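Local coordinates for protein leucyl-tRNA synthetase (Giardia intestinalis, PDB 3PZ6) that probably ligates leucine to its cognate tRNA at the expense of ATP, this chain being the CP1 editing domain, whose family role is to deacylate mischarged tRNA, at residues Asp193-Ala196 with Cys197-Ile201. The protein carries 2 engineered substitutions. Numbering follows the deposited sequence.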
loop_
_atom_site.group_PDB
_atom_site.type_symbol
_atom_site.label_atom_id
_atom_site.label_comp_id
_atom_site.label_asym_id
_atom_site.label_seq_id
_atom_site.Cartn_x
_atom_site.Cartn_y
_atom_site.Cartn_z
ATOM N N ASP A 193 6.331 13.180 -2.505
ATOM C CA ASP A 193 7.208 12.350 -1.680
ATOM C C ASP A 193 7.214 10.906 -2.179
ATOM O O ASP A 193 8.285 10.320 -2.373
ATOM C CB ASP A 193 6.811 12.424 -0.193
ATOM C CG ASP A 193 7.330 13.705 0.496
ATOM O OD1 ASP A 193 8.470 14.140 0.198
ATOM O OD2 ASP A 193 6.606 14.287 1.338
ATOM N N ASP A 194 6.019 10.351 -2.407
ATOM C CA ASP A 194 5.885 9.037 -3.025
ATOM C C ASP A 194 6.687 8.969 -4.324
ATOM O O ASP A 194 7.462 8.029 -4.527
ATOM C CB ASP A 194 4.415 8.691 -3.305
ATOM C CG ASP A 194 3.648 8.281 -2.059
ATOM O OD1 ASP A 194 4.248 8.089 -0.983
ATOM O OD2 ASP A 194 2.416 8.143 -2.160
ATOM N N TYR A 195 6.515 9.963 -5.192
ATOM C CA TYR A 195 7.216 9.962 -6.474
ATOM C C TYR A 195 8.737 10.056 -6.325
ATOM O O TYR A 195 9.467 9.354 -7.029
ATOM C CB TYR A 195 6.716 11.063 -7.411
ATOM C CG TYR A 195 7.450 11.068 -8.738
ATOM C CD1 TYR A 195 7.225 10.059 -9.687
ATOM C CD2 TYR A 195 8.363 12.066 -9.048
ATOM C CE1 TYR A 195 7.885 10.047 -10.906
ATOM C CE2 TYR A 195 9.035 12.062 -10.273
ATOM C CZ TYR A 195 8.790 11.047 -11.198
ATOM O OH TYR A 195 9.454 11.036 -12.412
ATOM N N ALA A 196 9.202 10.919 -5.418
ATOM C CA ALA A 196 10.638 11.104 -5.207
ATOM C C ALA A 196 11.307 9.778 -4.822
ATOM O O ALA A 196 12.285 9.366 -5.442
ATOM C CB ALA A 196 10.906 12.185 -4.161
ATOM N N CYS A 197 10.754 9.098 -3.823
ATOM C CA CYS A 197 11.281 7.811 -3.412
ATOM C C CYS A 197 11.162 6.762 -4.510
ATOM O O CYS A 197 12.100 6.003 -4.754
ATOM C CB CYS A 197 10.601 7.313 -2.152
ATOM S SG CYS A 197 11.438 5.853 -1.534
ATOM N N TYR A 198 10.009 6.740 -5.175
ATOM C CA TYR A 198 9.760 5.817 -6.270
ATOM C C TYR A 198 10.842 5.975 -7.340
ATOM O O TYR A 198 11.460 4.992 -7.754
ATOM C CB TYR A 198 8.351 6.045 -6.830
ATOM C CG TYR A 198 8.047 5.321 -8.125
ATOM C CD1 TYR A 198 7.478 4.048 -8.122
ATOM C CD2 TYR A 198 8.320 5.916 -9.353
ATOM C CE1 TYR A 198 7.197 3.384 -9.318
ATOM C CE2 TYR A 198 8.047 5.262 -10.543
ATOM C CZ TYR A 198 7.486 4.001 -10.519
ATOM O OH TYR A 198 7.219 3.362 -11.712
ATOM N N LYS A 199 11.086 7.217 -7.748
ATOM C CA LYS A 199 12.105 7.551 -8.751
ATOM C C LYS A 199 13.535 7.262 -8.272
ATOM O O LYS A 199 14.370 6.801 -9.043
ATOM C CB LYS A 199 11.961 9.016 -9.172
ATOM C CG LYS A 199 12.770 9.426 -10.367
ATOM C CD LYS A 199 12.946 10.917 -10.361
ATOM C CE LYS A 199 13.974 11.366 -11.377
ATOM N NZ LYS A 199 14.546 12.682 -10.980
ATOM N N ASP A 200 13.811 7.534 -7.003
ATOM C CA ASP A 200 15.082 7.132 -6.386
ATOM C C ASP A 200 15.386 5.626 -6.534
ATOM O O ASP A 200 16.511 5.252 -6.878
ATOM C CB ASP A 200 15.117 7.529 -4.907
ATOM C CG ASP A 200 15.440 9.001 -4.698
ATOM O OD1 ASP A 200 15.813 9.695 -5.680
ATOM O OD2 ASP A 200 15.320 9.465 -3.539
ATOM N N ILE A 201 14.382 4.781 -6.272
ATOM C CA ILE A 201 14.526 3.337 -6.405
ATOM C C ILE A 201 14.737 2.983 -7.880
ATOM O O ILE A 201 15.667 2.250 -8.221
ATOM C CB ILE A 201 13.285 2.560 -5.862
ATOM C CG1 ILE A 201 12.842 3.055 -4.471
ATOM C CG2 ILE A 201 13.512 1.044 -5.913
ATOM C CD1 ILE A 201 13.533 2.437 -3.287
#
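Tyr195 and Lys199 meet one turn apart on the alpha-helix 192-202 of the CP1 editing domain, an i to i+4 pair on the helix surface. Lys199 CB lies over one face of the Tyr195 ring, 4.3 Å above its plane and offset toward the rim. Farther out, the two side chains cross obliquely, and Lys199 CD comes within 4.1 Å of both Tyr195 CE2 and Tyr195 OH. Two first torsions set this up, CG standing opposite the backbone N in Tyr195 (chi1 180°) and in Lys199 (chi1 -169°). Beyond CG the lysine chain is extended, which carries CD out to the hydroxyl end of the ring. Tyr198, at i+3, adds a looser apolar contact, its CD2 standing 4.3 Å from Tyr195 CD1 at an oblique ring approach.

Beneath the side chains, four successive i+4 to i backbone hydrogen bonds show alpha-helical pairing. Cys197 N to Asp193 O is almost straight, with an angle of 179° at the hydrogen. Lys199 N to Tyr195 O, at 2.8 Å, joins the same two residues whose side chains meet, and Asp200 N donates to Ala196 O over 2.8 Å.

Outside partners then orient the ends. Tyr195 OH is hydrogen-bonded to Glu244 OE2 of helix 238-245, whose Val240 and Cys243 also touch the tyrosine; Lys199 NZ is only weakly and distantly paired with that oxygen. Tyr198 OH bonds to Leu220 O. The Asp194 carboxylate ties the helix to strand 97-100, OD1 accepting from Trp99 NE1 while OD2 accepts from Val187 N.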